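Side-chain contacts in mandelate racemase/muconate lactonizing protein (Alicyclobacillus acidocaldarius LAA1, PDB 3QLD), which belongs to the mandelate racemase/muconate lactonizing group of the enolase superfamily, with an N-terminal capping domain joined to a modified TIM barrel: residues Tyr56-Thr61 with Ser248-Arg253; Val66-His71 with Arg105-Ala110; Gln222-Pro225 with Asp231-Lys234; Val73-Arg78 with Leu98-Gly103. One frame throughout, in Å; residues are numbered along the deposited sequence.

Contact 1: Tyr56-Thr61 with Ser248-Arg253; sequences YTEECT and SVRSVR. With SO4 (sulfate ion), chain C.
Arg250 carries nearly all of the contact between these two loops, lying along Thr57 and Glu58 with its side chain running in the opposite sense to theirs. The arginine bends sharply at its second torsion (chi2 -81°), which turns the guanidinium toward the 56-61 loop. There Thr57 CG2 meets Arg250 NE at 3.4 Å, reaching the edge of the guanidinium close to its plane. Glu58 adds a long salt bridge of charge alone: Glu58 OE1 stands 3.9 Å from Arg250 NE, well out of the guanidinium plane, and no N-H points at it; the two flat groups are inclined by 61°. The directed partner is Glu226, which forms a salt bridge with Arg250 NH1. Ser251 follows as the N-cap residue of helix 252-261, its OG accepting a bond from Glu254 N. At the next residue, Val252 N donates to sulfate O2 at 3.0 Å. Arg253 then donates to O4 of the ion from both its backbone N and its NE, the latter an almost straight bond of 2.8 Å from Arg253 NE to sulfate O4. The first turn of a helix, with its backbone N-H groups, is a common site for anions such as this sulfate, probably from the crystallisation liquor. The contact itself is the domain interface typical of the enolase superfamily, where a capping-domain loop meets a loop following a barrel strand, here 243-245.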
loop_
_atom_site.group_PDB
_atom_site.type_symbol
_atom_site.label_atom_id
_atom_site.label_comp_id
_atom_site.label_asym_id
_atom_site.label_seq_id
_atom_site.Cartn_x
_atom_site.Cartn_y
_atom_site.Cartn_z
ATOM N N TYR A 56 -5.720 -9.680 -2.688
ATOM C CA TYR A 56 -5.318 -9.213 -4.017
ATOM C C TYR A 56 -4.539 -7.903 -3.994
ATOM O O TYR A 56 -3.451 -7.800 -4.581
ATOM C CB TYR A 56 -6.580 -9.141 -4.875
ATOM C CG TYR A 56 -6.539 -8.271 -6.126
ATOM C CD1 TYR A 56 -5.785 -8.625 -7.268
ATOM C CD2 TYR A 56 -7.297 -7.133 -6.203
ATOM C CE1 TYR A 56 -5.774 -7.828 -8.444
ATOM C CE2 TYR A 56 -7.270 -6.308 -7.375
ATOM C CZ TYR A 56 -6.521 -6.683 -8.493
ATOM O OH TYR A 56 -6.567 -5.877 -9.635
ATOM N N THR A 57 -5.046 -6.886 -3.288
ATOM C CA THR A 57 -4.208 -5.775 -2.909
ATOM C C THR A 57 -4.349 -5.506 -1.392
ATOM O O THR A 57 -5.016 -6.248 -0.710
ATOM C CB THR A 57 -4.500 -4.467 -3.662
ATOM O OG1 THR A 57 -5.779 -3.979 -3.255
ATOM C CG2 THR A 57 -4.499 -4.685 -5.231
ATOM N N GLU A 58 -3.741 -4.417 -0.933
ATOM C CA GLU A 58 -3.630 -4.142 0.520
ATOM C C GLU A 58 -4.933 -3.551 1.064
ATOM O O GLU A 58 -5.140 -3.555 2.274
ATOM C CB GLU A 58 -2.443 -3.228 0.825
ATOM C CG GLU A 58 -2.608 -1.747 0.350
ATOM C CD GLU A 58 -2.477 -1.548 -1.173
ATOM O OE1 GLU A 58 -2.006 -2.470 -1.913
ATOM O OE2 GLU A 58 -2.828 -0.432 -1.616
ATOM N N GLU A 59 -5.808 -3.077 0.166
ATOM C CA GLU A 59 -7.130 -2.509 0.586
ATOM C C GLU A 59 -8.188 -3.606 0.753
ATOM O O GLU A 59 -8.211 -4.593 0.023
ATOM C CB GLU A 59 -7.561 -1.373 -0.424
ATOM C CG GLU A 59 -6.557 -0.153 -0.443
ATOM C CD GLU A 59 -7.069 0.888 -1.445
ATOM O OE1 GLU A 59 -7.959 1.651 -1.027
ATOM O OE2 GLU A 59 -6.678 0.839 -2.619
ATOM N N CYS A 60 -9.059 -3.485 1.749
ATOM C CA CYS A 60 -10.157 -4.384 1.802
ATOM C C CYS A 60 -11.372 -3.549 2.221
ATOM O O CYS A 60 -11.247 -2.333 2.546
ATOM C CB CYS A 60 -9.858 -5.575 2.752
ATOM S SG CYS A 60 -9.701 -5.022 4.569
ATOM N N THR A 61 -12.537 -4.188 2.275
ATOM C CA THR A 61 -13.804 -3.478 2.522
ATOM C C THR A 61 -13.762 -2.721 3.831
ATOM O O THR A 61 -14.142 -1.565 3.898
ATOM C CB THR A 61 -14.999 -4.396 2.570
ATOM O OG1 THR A 61 -14.887 -5.311 1.503
ATOM C CG2 THR A 61 -16.311 -3.547 2.323
ATOM N N SER A 248 0.550 -6.105 -9.759
ATOM C CA SER A 248 1.921 -5.578 -9.736
ATOM C C SER A 248 2.070 -4.173 -10.217
ATOM O O SER A 248 3.169 -3.632 -10.097
ATOM C CB SER A 248 2.870 -6.469 -10.552
ATOM O OG SER A 248 3.064 -7.711 -9.916
ATOM N N VAL A 249 1.030 -3.630 -10.858
ATOM C CA VAL A 249 1.030 -2.274 -11.305
ATOM C C VAL A 249 -0.165 -1.479 -10.685
ATOM O O VAL A 249 -1.298 -1.516 -11.181
ATOM C CB VAL A 249 0.951 -2.196 -12.810
ATOM C CG1 VAL A 249 0.708 -0.729 -13.204
ATOM C CG2 VAL A 249 2.337 -2.739 -13.468
ATOM N N ARG A 250 0.144 -0.721 -9.646
ATOM C CA ARG A 250 -0.868 0.010 -8.865
ATOM C C ARG A 250 -0.884 1.500 -9.147
ATOM O O ARG A 250 -1.696 2.204 -8.556
ATOM C CB ARG A 250 -0.594 -0.124 -7.347
ATOM C CG ARG A 250 -0.188 -1.474 -6.799
ATOM C CD ARG A 250 -1.426 -2.366 -6.593
ATOM N NE ARG A 250 -1.355 -3.490 -5.621
ATOM C CZ ARG A 250 -0.297 -4.246 -5.244
ATOM N NH1 ARG A 250 0.948 -4.047 -5.704
ATOM N NH2 ARG A 250 -0.504 -5.252 -4.371
ATOM N N SER A 251 0.056 2.003 -9.935
ATOM C CA SER A 251 0.203 3.436 -10.164
ATOM C C SER A 251 0.830 3.642 -11.510
ATOM O O SER A 251 1.461 2.729 -12.049
ATOM C CB SER A 251 1.135 4.075 -9.136
ATOM O OG SER A 251 2.505 3.701 -9.346
ATOM N N VAL A 252 0.683 4.855 -12.034
ATOM C CA VAL A 252 1.362 5.274 -13.277
ATOM C C VAL A 252 2.894 5.228 -13.154
ATOM O O VAL A 252 3.566 4.849 -14.095
ATOM C CB VAL A 252 0.848 6.663 -13.792
ATOM C CG1 VAL A 252 1.381 6.992 -15.205
ATOM C CG2 VAL A 252 -0.684 6.666 -13.855
ATOM N N ARG A 253 3.462 5.569 -11.995
ATOM C CA ARG A 253 4.923 5.435 -11.814
ATOM C C ARG A 253 5.424 3.963 -11.861
ATOM O O ARG A 253 6.501 3.690 -12.385
ATOM C CB ARG A 253 5.382 6.071 -10.508
ATOM C CG ARG A 253 5.419 7.622 -10.570
ATOM C CD ARG A 253 5.420 8.251 -9.156
ATOM N NE ARG A 253 4.151 7.960 -8.494
ATOM C CZ ARG A 253 3.936 7.947 -7.178
ATOM N NH1 ARG A 253 4.904 8.214 -6.307
ATOM N NH2 ARG A 253 2.724 7.651 -6.737
HETATM S S SO4 C . 0.669 8.119 -10.161
HETATM O O1 SO4 C . 0.410 8.522 -8.780
HETATM O O2 SO4 C . -0.396 7.235 -10.619
HETATM O O3 SO4 C . 0.638 9.276 -11.052
HETATM O O4 SO4 C . 1.992 7.487 -10.189
#

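Contact 2: Val66-His71 with Arg105-Ala110; sequences VMLVHH and RMSVAA. With SO4 (sulfate ion), chain C; SO4 (sulfate ion), chain E; SO4 (sulfate ion), chain D.
Helix-to-helix packing inside the capping domain brings Ser107 against Met67 and Leu68, joining helix 61-80 to helix 105-123 in the alpha-helical part of this alpha+beta enolase N-terminal fold. The three residues are buried, and the small serine lets the backbones come close: Leu68 CA and Ser107 CA are 6.4 Å apart. Met67, a selenomethionine, sends CG away from its own backbone N (chi1 -180°) to lie 3.8 Å from Ser107 CB; the chain then folds back at its next two torsions, so the selenium end leads away from the serine. The backbone N-H groups of Met106 and Ser107 donate to the carboxylate of Glu59, tying the start of the second helix to the loop before the first. At the subunit interface the buried His71 bonds Glu53 and Asp62 of the second subunit, while the exposed His70 donates from NE2 to a sulfate. Arg105 stretches out from the second helix to a different pair of sulfates, with 3.2 Å between Arg105 NE and O4 of one of them. Back at the core, Leu68 also touches the sheet residues Leu8 and Ile32, and its CD2 methyl rests 3.6 Å from the carbonyl oxygen Ser107 O.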
loop_
_atom_site.group_PDB
_atom_site.type_symbol
_atom_site.label_atom_id
_atom_site.label_comp_id
_atom_site.label_asym_id
_atom_site.label_seq_id
_atom_site.Cartn_x
_atom_site.Cartn_y
_atom_site.Cartn_z
ATOM N N VAL A 66 -13.440 2.781 6.563
ATOM C CA VAL A 66 -12.955 3.804 7.507
ATOM C C VAL A 66 -12.115 4.872 6.878
ATOM O O VAL A 66 -12.065 5.979 7.352
ATOM C CB VAL A 66 -12.205 3.184 8.796
ATOM C CG1 VAL A 66 -13.167 2.320 9.573
ATOM C CG2 VAL A 66 -10.977 2.397 8.422
HETATM N N MSE A 67 -11.360 4.511 5.844
HETATM C CA MSE A 67 -10.611 5.476 5.063
HETATM C C MSE A 67 -11.639 6.500 4.499
HETATM O O MSE A 67 -11.412 7.717 4.578
HETATM C CB MSE A 67 -9.817 4.689 3.979
HETATM C CG MSE A 67 -8.922 5.496 2.998
HETATM SE SE MSE A 67 -7.654 6.758 3.755
HETATM C CE MSE A 67 -6.995 5.578 5.063
ATOM N N LEU A 68 -12.734 6.005 3.951
ATOM C CA LEU A 68 -13.736 6.959 3.330
ATOM C C LEU A 68 -14.397 7.864 4.377
ATOM O O LEU A 68 -14.344 9.074 4.294
ATOM C CB LEU A 68 -14.784 6.180 2.532
ATOM C CG LEU A 68 -14.203 5.636 1.231
ATOM C CD1 LEU A 68 -15.076 4.504 0.696
ATOM C CD2 LEU A 68 -13.980 6.769 0.143
ATOM N N VAL A 69 -14.950 7.247 5.405
ATOM C CA VAL A 69 -15.632 7.978 6.473
ATOM C C VAL A 69 -14.755 8.955 7.203
ATOM O O VAL A 69 -15.182 10.112 7.405
ATOM C CB VAL A 69 -16.262 6.959 7.462
ATOM C CG1 VAL A 69 -16.871 7.637 8.762
ATOM C CG2 VAL A 69 -17.278 6.029 6.756
ATOM N N HIS A 70 -13.563 8.513 7.651
ATOM C CA HIS A 70 -12.820 9.311 8.603
ATOM C C HIS A 70 -11.704 10.136 7.965
ATOM O O HIS A 70 -11.136 10.990 8.652
ATOM C CB HIS A 70 -12.331 8.426 9.783
ATOM C CG HIS A 70 -13.451 7.841 10.590
ATOM N ND1 HIS A 70 -14.230 8.612 11.440
ATOM C CD2 HIS A 70 -13.954 6.582 10.664
ATOM C CE1 HIS A 70 -15.136 7.851 12.018
ATOM N NE2 HIS A 70 -15.019 6.620 11.544
ATOM N N HIS A 71 -11.394 9.916 6.677
ATOM C CA HIS A 71 -10.289 10.598 6.049
ATOM C C HIS A 71 -10.530 11.264 4.704
ATOM O O HIS A 71 -10.246 12.485 4.535
ATOM C CB HIS A 71 -9.088 9.642 5.913
ATOM C CG HIS A 71 -8.674 9.075 7.220
ATOM N ND1 HIS A 71 -7.772 9.724 8.044
ATOM C CD2 HIS A 71 -9.185 8.040 7.948
ATOM C CE1 HIS A 71 -7.659 9.043 9.185
ATOM N NE2 HIS A 71 -8.524 8.038 9.165
ATOM N N ARG A 105 -5.602 3.718 -3.188
ATOM C CA ARG A 105 -6.096 4.149 -4.498
ATOM C C ARG A 105 -7.521 3.716 -4.816
ATOM O O ARG A 105 -8.208 4.440 -5.548
ATOM C CB ARG A 105 -5.146 3.728 -5.598
ATOM C CG ARG A 105 -3.925 4.631 -5.570
ATOM C CD ARG A 105 -2.964 4.235 -6.731
ATOM N NE ARG A 105 -1.754 5.084 -6.745
ATOM C CZ ARG A 105 -1.508 6.048 -7.642
ATOM N NH1 ARG A 105 -2.338 6.279 -8.679
ATOM N NH2 ARG A 105 -0.388 6.763 -7.528
HETATM N N MSE A 106 -7.975 2.572 -4.286
HETATM C CA MSE A 106 -9.361 2.172 -4.542
HETATM C C MSE A 106 -10.382 3.071 -3.819
HETATM O O MSE A 106 -11.484 3.341 -4.360
HETATM C CB MSE A 106 -9.585 0.687 -4.213
HETATM C CG MSE A 106 -8.778 -0.255 -5.125
HETATM SE SE MSE A 106 -8.803 -2.019 -4.322
HETATM C CE MSE A 106 -7.822 -3.008 -5.670
ATOM N N SER A 107 -10.019 3.528 -2.619
ATOM C CA SER A 107 -10.842 4.505 -1.851
ATOM C C SER A 107 -10.820 5.878 -2.536
ATOM O O SER A 107 -11.895 6.502 -2.752
ATOM C CB SER A 107 -10.350 4.607 -0.388
ATOM O OG SER A 107 -10.845 3.464 0.230
ATOM N N VAL A 108 -9.634 6.300 -2.956
ATOM C CA VAL A 108 -9.487 7.558 -3.666
ATOM C C VAL A 108 -10.327 7.517 -4.944
ATOM O O VAL A 108 -11.056 8.482 -5.261
ATOM C CB VAL A 108 -7.976 7.849 -3.976
ATOM C CG1 VAL A 108 -7.841 8.914 -5.064
ATOM C CG2 VAL A 108 -7.258 8.380 -2.701
ATOM N N ALA A 109 -10.221 6.417 -5.665
ATOM C CA ALA A 109 -10.921 6.237 -6.938
ATOM C C ALA A 109 -12.439 6.331 -6.745
ATOM O O ALA A 109 -13.186 6.799 -7.659
ATOM C CB ALA A 109 -10.621 4.876 -7.457
ATOM N N ALA A 110 -12.942 5.826 -5.607
ATOM C CA ALA A 110 -14.392 5.895 -5.424
ATOM C C ALA A 110 -14.884 7.365 -5.363
ATOM O O ALA A 110 -15.923 7.722 -5.940
ATOM C CB ALA A 110 -14.863 5.037 -4.233
HETATM S S SO4 C . 0.669 8.119 -10.161
HETATM O O1 SO4 C . 0.410 8.522 -8.780
HETATM O O2 SO4 C . -0.396 7.235 -10.619
HETATM O O3 SO4 C . 0.638 9.276 -11.052
HETATM O O4 SO4 C . 1.992 7.487 -10.189
HETATM S S SO4 E . -17.817 3.640 11.440
HETATM O O1 SO4 E . -18.840 3.787 10.388
HETATM O O2 SO4 E . -16.558 3.091 10.930
HETATM O O3 SO4 E . -17.527 4.962 12.026
HETATM O O4 SO4 E . -18.368 2.718 12.448
HETATM S S SO4 D . 1.260 6.679 -3.641
HETATM O O1 SO4 D . 1.911 5.587 -2.907
HETATM O O2 SO4 D . 0.772 7.721 -2.744
HETATM O O3 SO4 D . 2.239 7.313 -4.516
HETATM O O4 SO4 D . 0.152 6.158 -4.449
#

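Contact 3: Gln222-Pro225 with Asp231-Lys234; sequences QPLP and DLAK
Leu224 fills the tight side of this contact, pressing one methyl against the first residues of the segment 231-234. Its CD1 lies 3.7 Å from Asp231 O and 3.8 Å from Leu232 N, so the methyl sits against the peptide joining the two residues, and it also reaches Asp231 CB at 3.9 Å. Leu232 answers from the helix. With CG swung anti to the backbone N (chi1 -167°), its side chain is carried back to the loop, where Leu232 CD1 stands 4.1 Å from Leu224 CD1 and equally far from Pro223 CG. The proline ring and the leucine chain run at about a right angle to each other. This is the turn of a beta-alpha unit in the modified TIM barrel: strand 220-221 ends, the loop carrying Pro223 and Leu224 follows, and helix 229-238 comes back over it. Leu235 of the same helix and Val243 and Leu245 of the neighbouring strand extend the apolar layer, and Gln222, just past the strand end, bonds Asp246 N and Ser248 OG with its amide. Toward solvent the packing gives way to polar groups. Of its side chain, Asp231 brings CB into contact with the loop; the residue is partly exposed, and its backbone N is bonded to Asp228 OD2. Lys234 is exposed; its long chain leads away from the loop and packs on Arg260 of the second subunit.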
loop_
_atom_site.group_PDB
_atom_site.type_symbol
_atom_site.label_atom_id
_atom_site.label_comp_id
_atom_site.label_asym_id
_atom_site.label_seq_id
_atom_site.Cartn_x
_atom_site.Cartn_y
_atom_site.Cartn_z
ATOM N N GLN A 222 0.619 -12.243 -14.449
ATOM C CA GLN A 222 1.215 -12.408 -13.077
ATOM C C GLN A 222 1.956 -13.720 -12.877
ATOM O O GLN A 222 1.636 -14.519 -12.010
ATOM C CB GLN A 222 0.080 -12.198 -12.046
ATOM C CG GLN A 222 -0.469 -10.716 -11.989
ATOM C CD GLN A 222 0.450 -9.640 -11.359
ATOM O OE1 GLN A 222 0.414 -8.470 -11.768
ATOM N NE2 GLN A 222 1.300 -10.031 -10.400
ATOM N N PRO A 223 3.004 -13.994 -13.709
ATOM C CA PRO A 223 3.655 -15.271 -13.630
ATOM C C PRO A 223 4.400 -15.441 -12.263
ATOM O O PRO A 223 4.392 -16.509 -11.692
ATOM C CB PRO A 223 4.684 -15.214 -14.774
ATOM C CG PRO A 223 4.858 -13.828 -15.092
ATOM C CD PRO A 223 3.512 -13.204 -14.855
ATOM N N LEU A 224 5.002 -14.365 -11.786
ATOM C CA LEU A 224 5.885 -14.427 -10.604
ATOM C C LEU A 224 5.212 -13.713 -9.411
ATOM O O LEU A 224 4.264 -12.947 -9.581
ATOM C CB LEU A 224 7.260 -13.783 -10.903
ATOM C CG LEU A 224 8.104 -14.414 -12.057
ATOM C CD1 LEU A 224 9.438 -13.662 -12.268
ATOM C CD2 LEU A 224 8.300 -15.957 -11.868
ATOM N N PRO A 225 5.712 -13.995 -8.194
ATOM C CA PRO A 225 5.250 -13.198 -7.064
ATOM C C PRO A 225 5.639 -11.761 -7.240
ATOM O O PRO A 225 6.516 -11.452 -8.052
ATOM C CB PRO A 225 6.067 -13.752 -5.903
ATOM C CG PRO A 225 6.525 -15.090 -6.313
ATOM C CD PRO A 225 6.775 -14.941 -7.793
ATOM N N ASP A 231 13.827 -10.149 -11.665
ATOM C CA ASP A 231 13.413 -11.517 -12.050
ATOM C C ASP A 231 12.354 -11.415 -13.130
ATOM O O ASP A 231 12.352 -12.196 -14.086
ATOM C CB ASP A 231 12.831 -12.315 -10.831
ATOM C CG ASP A 231 13.974 -12.751 -9.790
ATOM O OD1 ASP A 231 15.163 -12.622 -10.103
ATOM O OD2 ASP A 231 13.653 -13.271 -8.716
ATOM N N LEU A 232 11.430 -10.484 -12.957
ATOM C CA LEU A 232 10.393 -10.277 -13.960
ATOM C C LEU A 232 10.966 -9.804 -15.340
ATOM O O LEU A 232 10.561 -10.258 -16.438
ATOM C CB LEU A 232 9.350 -9.344 -13.422
ATOM C CG LEU A 232 8.088 -9.344 -14.305
ATOM C CD1 LEU A 232 7.425 -10.786 -14.330
ATOM C CD2 LEU A 232 7.135 -8.338 -13.736
ATOM N N ALA A 233 11.864 -8.829 -15.275
ATOM C CA ALA A 233 12.500 -8.295 -16.467
ATOM C C ALA A 233 13.217 -9.389 -17.212
ATOM O O ALA A 233 13.127 -9.483 -18.464
ATOM C CB ALA A 233 13.499 -7.161 -16.087
ATOM N N LYS A 234 13.963 -10.210 -16.476
ATOM C CA LYS A 234 14.654 -11.338 -17.107
ATOM C C LYS A 234 13.702 -12.365 -17.664
ATOM O O LYS A 234 13.959 -12.938 -18.697
ATOM C CB LYS A 234 15.512 -12.003 -16.058
ATOM C CG LYS A 234 16.413 -13.084 -16.532
ATOM C CD LYS A 234 17.169 -13.689 -15.324
ATOM C CE LYS A 234 18.458 -12.926 -15.061
ATOM N NZ LYS A 234 18.246 -11.532 -14.607
#

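Contact 4: Val73-Arg78 with Leu98-Gly103; sequences VPRFAR and LRDVRG. With SO4 (sulfate ion), chain D.
Arg75 NE donates to Asp100 OD1 at 3.1 Å, the shortest bond of a salt bridge between helix 61-80 and the loop before helix 105-123. The arginine grips the carboxylate side-on with two nitrogens. NE reaches OD1 on its syn side, whereas Arg75 NH2 meets Asp100 OD2 at 3.2 Å from above the carboxylate plane; the two flat groups are accordingly tilted by 36°. A type I turn from Leu98 to Val101 presents the acid. The turn also supplies apolar cover: Val101 CG2 sits 3.7 Å above one face of the Arg75 guanidinium, toward its rim, and Leu98 CD2 packs 3.7 Å from Arg75 CB. Farther along the loop, Gly103 N and Arg102 NE hold a sulfate, both through its O2. Arg75 also donates from NH1 to His71 O, one turn back in its own helix, and its NH2 forms a salt bridge with Glu53 of the second subunit. With two carboxylates and a carbonyl around one buried guanidinium, Arg75 probably stays charged, and these bonds would restrict its rotation, linking helix, turn and dimer interface at a single group.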
loop_
_atom_site.group_PDB
_atom_site.type_symbol
_atom_site.label_atom_id
_atom_site.label_comp_id
_atom_site.label_asym_id
_atom_site.label_seq_id
_atom_site.Cartn_x
_atom_site.Cartn_y
_atom_site.Cartn_z
ATOM N N VAL A 73 -13.610 11.457 2.790
ATOM C CA VAL A 73 -14.826 12.316 2.682
ATOM C C VAL A 73 -14.628 13.659 3.372
ATOM O O VAL A 73 -14.965 14.720 2.767
ATOM C CB VAL A 73 -16.133 11.541 3.021
ATOM C CG1 VAL A 73 -17.381 12.487 3.010
ATOM C CG2 VAL A 73 -16.292 10.454 2.006
ATOM N N PRO A 74 -13.998 13.688 4.572
ATOM C CA PRO A 74 -13.725 15.006 5.161
ATOM C C PRO A 74 -12.828 15.872 4.309
ATOM O O PRO A 74 -13.053 17.095 4.181
ATOM C CB PRO A 74 -13.065 14.654 6.492
ATOM C CG PRO A 74 -13.804 13.393 6.869
ATOM C CD PRO A 74 -13.712 12.617 5.553
ATOM N N ARG A 75 -11.853 15.265 3.667
ATOM C CA ARG A 75 -10.921 16.011 2.834
ATOM C C ARG A 75 -11.623 16.554 1.627
ATOM O O ARG A 75 -11.267 17.664 1.155
ATOM C CB ARG A 75 -9.736 15.157 2.389
ATOM C CG ARG A 75 -8.596 15.095 3.452
ATOM C CD ARG A 75 -7.599 14.076 2.894
ATOM N NE ARG A 75 -6.413 14.022 3.719
ATOM C CZ ARG A 75 -6.316 13.394 4.890
ATOM N NH1 ARG A 75 -7.374 12.776 5.416
ATOM N NH2 ARG A 75 -5.135 13.429 5.553
ATOM N N PHE A 76 -12.557 15.761 1.087
ATOM C CA PHE A 76 -13.331 16.126 -0.105
ATOM C C PHE A 76 -14.305 17.281 0.221
ATOM O O PHE A 76 -14.413 18.206 -0.562
ATOM C CB PHE A 76 -14.025 14.875 -0.655
ATOM C CG PHE A 76 -14.984 15.126 -1.776
ATOM C CD1 PHE A 76 -16.327 14.681 -1.667
ATOM C CD2 PHE A 76 -14.577 15.767 -2.948
ATOM C CE1 PHE A 76 -17.214 14.869 -2.665
ATOM C CE2 PHE A 76 -15.494 16.016 -3.966
ATOM C CZ PHE A 76 -16.814 15.542 -3.849
ATOM N N ALA A 77 -14.977 17.235 1.372
ATOM C CA ALA A 77 -15.814 18.345 1.864
ATOM C C ALA A 77 -15.013 19.621 2.002
ATOM O O ALA A 77 -15.472 20.690 1.627
ATOM C CB ALA A 77 -16.415 17.995 3.213
ATOM N N ARG A 78 -13.800 19.517 2.536
ATOM C CA ARG A 78 -12.974 20.709 2.713
ATOM C C ARG A 78 -12.711 21.333 1.339
ATOM O O ARG A 78 -12.840 22.561 1.180
ATOM C CB ARG A 78 -11.668 20.384 3.467
ATOM C CG ARG A 78 -10.747 21.602 3.790
ATOM C CD ARG A 78 -9.455 21.160 4.576
ATOM N NE ARG A 78 -8.449 20.559 3.675
ATOM C CZ ARG A 78 -7.736 19.445 3.929
ATOM N NH1 ARG A 78 -7.908 18.772 5.064
ATOM N NH2 ARG A 78 -6.852 18.990 3.039
ATOM N N LEU A 98 -7.119 15.236 -2.404
ATOM C CA LEU A 98 -6.590 14.031 -1.729
ATOM C C LEU A 98 -5.093 13.876 -1.973
ATOM O O LEU A 98 -4.527 12.791 -1.709
ATOM C CB LEU A 98 -7.328 12.793 -2.215
ATOM C CG LEU A 98 -8.863 12.856 -2.109
ATOM C CD1 LEU A 98 -9.513 11.564 -2.724
ATOM C CD2 LEU A 98 -9.322 13.069 -0.678
ATOM N N ARG A 99 -4.444 14.945 -2.454
ATOM C CA ARG A 99 -3.054 14.799 -2.914
ATOM C C ARG A 99 -2.100 14.383 -1.774
ATOM O O ARG A 99 -1.076 13.797 -2.068
ATOM C CB ARG A 99 -2.543 16.078 -3.599
ATOM C CG ARG A 99 -2.441 17.265 -2.599
ATOM C CD ARG A 99 -2.545 18.605 -3.302
ATOM N NE ARG A 99 -2.148 19.722 -2.442
ATOM C CZ ARG A 99 -2.448 21.002 -2.687
ATOM N NH1 ARG A 99 -3.175 21.336 -3.757
ATOM N NH2 ARG A 99 -2.036 21.954 -1.856
ATOM N N ASP A 100 -2.429 14.667 -0.508
ATOM C CA ASP A 100 -1.564 14.295 0.625
ATOM C C ASP A 100 -1.755 12.885 1.138
ATOM O O ASP A 100 -1.069 12.510 2.059
ATOM C CB ASP A 100 -1.758 15.202 1.829
ATOM C CG ASP A 100 -3.152 15.076 2.493
ATOM O OD1 ASP A 100 -4.176 14.887 1.780
ATOM O OD2 ASP A 100 -3.259 15.231 3.738
ATOM N N VAL A 101 -2.740 12.163 0.634
ATOM C CA VAL A 101 -2.939 10.732 1.000
ATOM C C VAL A 101 -1.959 9.833 0.204
ATOM O O VAL A 101 -1.897 9.884 -1.059
ATOM C CB VAL A 101 -4.374 10.286 0.710
ATOM C CG1 VAL A 101 -4.523 8.791 0.935
ATOM C CG2 VAL A 101 -5.383 11.090 1.603
ATOM N N ARG A 102 -1.254 8.951 0.908
ATOM C CA ARG A 102 -0.516 7.894 0.217
ATOM C C ARG A 102 -1.357 6.681 -0.029
ATOM O O ARG A 102 -2.199 6.317 0.795
ATOM C CB ARG A 102 0.755 7.510 0.971
ATOM C CG ARG A 102 1.451 8.678 1.634
ATOM C CD ARG A 102 2.189 9.659 0.699
ATOM N NE ARG A 102 2.554 9.028 -0.549
ATOM C CZ ARG A 102 3.795 8.727 -0.921
ATOM N NH1 ARG A 102 4.846 9.042 -0.144
ATOM N NH2 ARG A 102 3.981 8.126 -2.095
ATOM N N GLY A 103 -1.126 6.059 -1.178
ATOM C CA GLY A 103 -1.805 4.829 -1.569
ATOM C C GLY A 103 -3.304 4.990 -1.487
ATOM O O GLY A 103 -3.849 6.084 -1.862
HETATM S S SO4 D . 1.260 6.679 -3.641
HETATM O O1 SO4 D . 1.911 5.587 -2.907
HETATM O O2 SO4 D . 0.772 7.721 -2.744
HETATM O O3 SO4 D . 2.239 7.313 -4.516
HETATM O O4 SO4 D . 0.152 6.158 -4.449
#

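In the fold
The four contacts show how chemistry follows position. Contacts 2 and 3 are buried and mainly apolar, yet they serve different domains: the first packs two helices of the capping domain, the second closes a beta-alpha turn of the barrel, their centres about 30 Å apart. Contacts 1 and 4 are only partly buried and are led by arginine, with a long, undirected ion pair in contact 1 and a two-pronged salt bridge in contact 4. Contacts 2 and 4 share helix 61-80 and lie about 8 Å apart between centres. Contact 1 bridges the domains and touches both sides: Glu59 bonds backbone nitrogens of contact 2, and Ser248 bonds Gln222 of contact 3.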